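Local coordinates for polysaccharide deacetylase (Bacillus cereus, PDB 4HD5), which probably hydrolyses carbon-nitrogen bonds other than peptide bonds, as a zinc-binding member of the polysaccharide deacetylase family, at residues Ser248-Met253 with Lys290-Pro295; Val217-Lys222 with Ser256-Val261. One frame throughout, in Å; residues are numbered along the deposited sequence.

Overall arrangement
Both contacts lie in the parallel-stranded, TIM-barrel-like deacetylase domain, on the same side of the chain's centre, with their centres about 13 Å apart. Contact 1 pairs helix 247-255 with the end of helix 277-292; contact 2 sets helix 211-221 against the entry to strand 259-263. Along the chain the four segments alternate, and that strand lies between the two helices of contact 1 in sequence. The contacts meet directly: Met253 CE lies 3.5 Å from Phe259 CD2, and Thr292 CG2 lies 4.0 Å from Val261 CB. Zinc is bound by Asp206, His264 and His268; side chain to side chain, Ile250 is about 11 Å from His264, and Phe259 about 12 Å from Asp206.

Contact 1 (Ser248-Met253 with Lys290-Pro295); sequences SEIKEM and KITGKP
Lys251 reaches across from helix 247-255 to the backbone of Ile291, near the end of helix 277-292, and delivers the one hydrogen bond between the two segments. Its ammonium NZ stands 3.0 Å from Ile291 O and approaches in the carbonyl plane on a lone pair, with a C=O...N angle of 137°. The chain is drawn out as far as CE and then bends at its last torsion (chi4 68°), which turns NZ onto the oxygen while CE stays 3.4 Å from the same Ile291 O.

Beside this polar link sits a small apolar patch. Ile250 sends its CG2 branch, anti to the backbone N, toward helix 277-292, where the methyl is 4.1 Å from Ile291 CG2. The same methyl lies equally close to Thr292 CG2, so one branch serves two neighbours, and the side chains slant past one another. Thr292 divides its roles: its methyl packs, whereas OG1 accepts from Lys294 N at 3.1 Å in an ST turn, just where Gly293 leaves the helix with positive phi. Val239 and Leu245 also touch Ile250.

A cation on a carbonyl close to a helix C-terminus is electrostatically favourable, since the helix dipole would probably make that end more negative; the contact thus joins a charged hydrogen bond to methyl-to-methyl packing.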
loop_
_atom_site.group_PDB
_atom_site.type_symbol
_atom_site.label_atom_id
_atom_site.label_comp_id
_atom_site.label_asym_id
_atom_site.label_seq_id
_atom_site.Cartn_x
_atom_site.Cartn_y
_atom_site.Cartn_z
ATOM N N SER A 248 18.492 -5.790 -20.039
ATOM C CA SER A 248 17.698 -4.949 -20.939
ATOM C C SER A 248 16.206 -5.139 -20.673
ATOM O O SER A 248 15.429 -4.205 -20.839
ATOM C CB SER A 248 18.051 -5.207 -22.409
ATOM O OG SER A 248 17.569 -6.467 -22.823
ATOM N N GLU A 249 15.807 -6.333 -20.234
ATOM C CA GLU A 249 14.407 -6.579 -19.886
ATOM C C GLU A 249 14.041 -5.838 -18.603
ATOM O O GLU A 249 13.005 -5.189 -18.530
ATOM C CB GLU A 249 14.133 -8.072 -19.735
ATOM C CG GLU A 249 14.153 -8.807 -21.068
ATOM C CD GLU A 249 14.046 -10.310 -20.934
ATOM O OE1 GLU A 249 14.591 -10.876 -19.960
ATOM O OE2 GLU A 249 13.431 -10.934 -21.830
ATOM N N ILE A 250 14.909 -5.924 -17.603
ATOM C CA ILE A 250 14.708 -5.174 -16.365
ATOM C C ILE A 250 14.603 -3.681 -16.650
ATOM O O ILE A 250 13.713 -3.008 -16.128
ATOM C CB ILE A 250 15.828 -5.460 -15.347
ATOM C CG1 ILE A 250 15.670 -6.888 -14.821
ATOM C CG2 ILE A 250 15.782 -4.469 -14.187
ATOM C CD1 ILE A 250 16.903 -7.445 -14.163
ATOM N N LYS A 251 15.502 -3.167 -17.488
ATOM C CA LYS A 251 15.492 -1.740 -17.810
ATOM C C LYS A 251 14.201 -1.322 -18.512
ATOM O O LYS A 251 13.625 -0.282 -18.178
ATOM C CB LYS A 251 16.718 -1.349 -18.639
ATOM C CG LYS A 251 17.974 -1.140 -17.810
ATOM C CD LYS A 251 19.013 -0.348 -18.598
ATOM C CE LYS A 251 20.103 0.185 -17.692
ATOM N NZ LYS A 251 20.919 -0.935 -17.170
ATOM N N GLU A 252 13.732 -2.137 -19.453
ATOM C CA GLU A 252 12.461 -1.870 -20.122
ATOM C C GLU A 252 11.316 -1.794 -19.094
ATOM O O GLU A 252 10.489 -0.883 -19.133
ATOM C CB GLU A 252 12.181 -2.934 -21.195
ATOM C CG GLU A 252 10.811 -2.795 -21.847
ATOM C CD GLU A 252 10.599 -3.693 -23.054
ATOM O OE1 GLU A 252 11.451 -4.559 -23.354
ATOM O OE2 GLU A 252 9.554 -3.519 -23.711
ATOM N N MET A 253 11.298 -2.749 -18.166
ATOM C CA MET A 253 10.269 -2.817 -17.134
ATOM C C MET A 253 10.266 -1.567 -16.252
ATOM O O MET A 253 9.218 -0.994 -15.999
ATOM C CB MET A 253 10.454 -4.083 -16.282
ATOM C CG MET A 253 10.149 -5.369 -17.032
ATOM S SD MET A 253 10.652 -6.833 -16.103
ATOM C CE MET A 253 9.425 -6.811 -14.807
ATOM N N LYS A 290 22.597 -0.247 -9.565
ATOM C CA LYS A 290 23.312 0.155 -10.791
ATOM C C LYS A 290 22.638 -0.395 -12.051
ATOM O O LYS A 290 22.767 0.182 -13.118
ATOM C CB LYS A 290 24.811 -0.193 -10.764
ATOM C CG LYS A 290 25.204 -1.638 -10.518
ATOM C CD LYS A 290 25.072 -2.544 -11.746
ATOM C CE LYS A 290 25.347 -4.015 -11.408
ATOM N NZ LYS A 290 26.807 -4.316 -11.420
ATOM N N ILE A 291 21.905 -1.498 -11.922
ATOM C CA ILE A 291 21.152 -2.026 -13.048
ATOM C C ILE A 291 19.937 -1.136 -13.313
ATOM O O ILE A 291 19.719 -0.693 -14.441
ATOM C CB ILE A 291 20.684 -3.478 -12.809
ATOM C CG1 ILE A 291 21.876 -4.428 -12.625
ATOM C CG2 ILE A 291 19.806 -3.953 -13.957
ATOM C CD1 ILE A 291 22.796 -4.518 -13.813
ATOM N N THR A 292 19.160 -0.859 -12.268
ATOM C CA THR A 292 17.871 -0.203 -12.444
ATOM C C THR A 292 17.987 1.294 -12.577
ATOM O O THR A 292 17.132 1.917 -13.183
ATOM C CB THR A 292 16.897 -0.481 -11.267
ATOM O OG1 THR A 292 17.400 0.115 -10.059
ATOM C CG2 THR A 292 16.694 -1.981 -11.074
ATOM N N GLY A 293 19.018 1.874 -11.969
ATOM C CA GLY A 293 19.170 3.329 -11.906
ATOM C C GLY A 293 18.268 3.980 -10.876
ATOM O O GLY A 293 18.155 5.193 -10.829
ATOM N N LYS A 294 17.627 3.174 -10.037
ATOM C CA LYS A 294 16.711 3.664 -9.024
ATOM C C LYS A 294 17.003 2.977 -7.692
ATOM O O LYS A 294 17.529 1.866 -7.682
ATOM C CB LYS A 294 15.277 3.370 -9.453
ATOM C CG LYS A 294 14.843 4.135 -10.700
ATOM C CD LYS A 294 13.356 3.952 -10.947
ATOM C CE LYS A 294 12.825 4.856 -12.047
ATOM N NZ LYS A 294 13.006 6.303 -11.730
ATOM N N PRO A 295 16.672 3.641 -6.570
ATOM C CA PRO A 295 16.924 3.068 -5.250
ATOM C C PRO A 295 16.265 1.707 -5.036
ATOM O O PRO A 295 15.184 1.446 -5.549
ATOM C CB PRO A 295 16.330 4.112 -4.288
ATOM C CG PRO A 295 16.383 5.399 -5.045
ATOM C CD PRO A 295 16.164 5.029 -6.480
#

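Contact 2 (Val217-Lys222 with Ser256-Val261); sequences VLQKLK and SGIFSV
Helix 211-221 nears its end where it passes the turn leading into strand 259-263, and the backbones come closest at Leu218 and Ile258, whose CA atoms are 7.8 Å apart. No hydrogen bond spans the segments; the interface is made mainly by side chains, with Ile258 at its middle.

Ile258 uses its two branches for different partners. The CG2 methyl meets Leu218 CD1 at 3.7 Å, the leucine slanting past the isoleucine. The other branch runs out extended (chi2 179°), which carries CD1 to the helix surface, 3.7 Å from Gln219 CG; there the two side chains cross at about a right angle. Gln219 therefore contributes its aliphatic part to the packing. Leu218 CD1 has a second, looser neighbour in Phe259, whose ring atom CZ is 4.4 Å away and which it approaches obliquely. Around this cluster, Ala230 of strand 230-234 touches both Leu218 and Phe259, while Met174 of helix 167-179 covers Leu218 as well.

Ser256 bridges the turn before the strand: its OG accepts from Ile258 N at 3.2 Å, with an N-H...O angle of 166°, forming an ST turn around Gly257, which has positive phi. Ser256 OG is also hydrogen-bonded to Met253 O, tying the turn to the preceding helix.

Packing of an outer helix on residues just before and at the start of a parallel strand, here one paired with strand 230-234, is characteristic of an alpha/beta barrel, consistent with the TIM-barrel-like fold of this deacetylase family.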
loop_
_atom_site.group_PDB
_atom_site.type_symbol
_atom_site.label_atom_id
_atom_site.label_comp_id
_atom_site.label_asym_id
_atom_site.label_seq_id
_atom_site.Cartn_x
_atom_site.Cartn_y
_atom_site.Cartn_z
ATOM N N VAL A 217 0.627 -7.866 -20.002
ATOM C CA VAL A 217 -0.770 -7.739 -19.576
ATOM C C VAL A 217 -1.016 -6.369 -18.944
ATOM O O VAL A 217 -1.989 -5.687 -19.279
ATOM C CB VAL A 217 -1.165 -8.875 -18.619
ATOM C CG1 VAL A 217 -2.480 -8.571 -17.913
ATOM C CG2 VAL A 217 -1.244 -10.192 -19.383
ATOM N N LEU A 218 -0.123 -5.952 -18.047
ATOM C CA LEU A 218 -0.261 -4.649 -17.399
ATOM C C LEU A 218 -0.181 -3.479 -18.381
ATOM O O LEU A 218 -0.862 -2.485 -18.200
ATOM C CB LEU A 218 0.794 -4.475 -16.305
ATOM C CG LEU A 218 0.694 -5.426 -15.107
ATOM C CD1 LEU A 218 1.761 -5.079 -14.079
ATOM C CD2 LEU A 218 -0.678 -5.362 -14.458
ATOM N N GLN A 219 0.666 -3.597 -19.400
ATOM C CA GLN A 219 0.786 -2.570 -20.445
ATOM C C GLN A 219 -0.505 -2.425 -21.242
ATOM O O GLN A 219 -0.951 -1.321 -21.548
ATOM C CB GLN A 219 1.897 -2.938 -21.421
ATOM C CG GLN A 219 3.291 -2.675 -20.922
ATOM C CD GLN A 219 4.313 -2.737 -22.042
ATOM O OE1 GLN A 219 4.400 -3.733 -22.766
ATOM N NE2 GLN A 219 5.095 -1.669 -22.194
ATOM N N LYS A 220 -1.081 -3.572 -21.570
ATOM C CA LYS A 220 -2.309 -3.669 -22.343
ATOM C C LYS A 220 -3.532 -3.089 -21.620
ATOM O O LYS A 220 -4.471 -2.647 -22.273
ATOM C CB LYS A 220 -2.540 -5.152 -22.708
ATOM C CG LYS A 220 -3.919 -5.477 -23.246
ATOM C CD LYS A 220 -3.978 -6.872 -23.840
ATOM C CE LYS A 220 -3.903 -7.937 -22.768
ATOM N NZ LYS A 220 -4.210 -9.292 -23.293
ATOM N N LEU A 221 -3.530 -3.115 -20.283
ATOM C CA LEU A 221 -4.653 -2.615 -19.479
ATOM C C LEU A 221 -4.505 -1.137 -19.126
ATOM O O LEU A 221 -5.440 -0.513 -18.635
ATOM C CB LEU A 221 -4.790 -3.425 -18.182
ATOM C CG LEU A 221 -5.181 -4.899 -18.319
ATOM C CD1 LEU A 221 -5.263 -5.549 -16.951
ATOM C CD2 LEU A 221 -6.502 -5.031 -19.061
ATOM N N LYS A 222 -3.323 -0.584 -19.363
ATOM C CA LYS A 222 -3.043 0.808 -19.055
ATOM C C LYS A 222 -3.893 1.720 -19.938
ATOM O O LYS A 222 -4.032 1.475 -21.129
ATOM C CB LYS A 222 -1.561 1.087 -19.287
ATOM C CG LYS A 222 -1.082 2.469 -18.896
ATOM C CD LYS A 222 0.423 2.568 -19.132
ATOM C CE LYS A 222 1.019 3.860 -18.595
ATOM N NZ LYS A 222 1.050 4.930 -19.624
ATOM N N SER A 256 9.483 1.870 -18.256
ATOM C CA SER A 256 8.054 1.973 -18.564
ATOM C C SER A 256 7.259 2.685 -17.473
ATOM O O SER A 256 6.175 3.197 -17.727
ATOM C CB SER A 256 7.462 0.583 -18.768
ATOM O OG SER A 256 7.374 -0.101 -17.524
ATOM N N GLY A 257 7.790 2.702 -16.252
ATOM C CA GLY A 257 7.088 3.297 -15.133
ATOM C C GLY A 257 6.193 2.309 -14.394
ATOM O O GLY A 257 5.682 2.640 -13.342
ATOM N N ILE A 258 6.023 1.102 -14.931
ATOM C CA ILE A 258 5.125 0.115 -14.344
ATOM C C ILE A 258 5.807 -0.657 -13.213
ATOM O O ILE A 258 5.184 -0.916 -12.189
ATOM C CB ILE A 258 4.585 -0.881 -15.400
ATOM C CG1 ILE A 258 3.782 -0.127 -16.465
ATOM C CG2 ILE A 258 3.707 -1.947 -14.743
ATOM C CD1 ILE A 258 3.224 -0.999 -17.569
ATOM N N PHE A 259 7.068 -1.031 -13.393
ATOM C CA PHE A 259 7.722 -1.900 -12.416
ATOM C C PHE A 259 8.713 -1.189 -11.525
ATOM O O PHE A 259 9.487 -0.353 -11.982
ATOM C CB PHE A 259 8.427 -3.055 -13.102
ATOM C CG PHE A 259 7.547 -4.224 -13.353
ATOM C CD1 PHE A 259 7.337 -5.169 -12.362
ATOM C CD2 PHE A 259 6.920 -4.384 -14.581
ATOM C CE1 PHE A 259 6.512 -6.256 -12.587
ATOM C CE2 PHE A 259 6.092 -5.469 -14.811
ATOM C CZ PHE A 259 5.897 -6.408 -13.818
ATOM N N SER A 260 8.680 -1.559 -10.251
ATOM C CA SER A 260 9.715 -1.227 -9.306
ATOM C C SER A 260 10.466 -2.528 -9.050
ATOM O O SER A 260 9.870 -3.538 -8.638
ATOM C CB SER A 260 9.111 -0.682 -8.009
ATOM O OG SER A 260 10.101 -0.477 -7.006
ATOM N N VAL A 261 11.768 -2.527 -9.301
ATOM C CA VAL A 261 12.540 -3.758 -9.200
ATOM C C VAL A 261 13.378 -3.724 -7.926
ATOM O O VAL A 261 14.187 -2.822 -7.706
ATOM C CB VAL A 261 13.372 -4.030 -10.470
ATOM C CG1 VAL A 261 14.106 -5.363 -10.360
ATOM C CG2 VAL A 261 12.464 -4.021 -11.698
#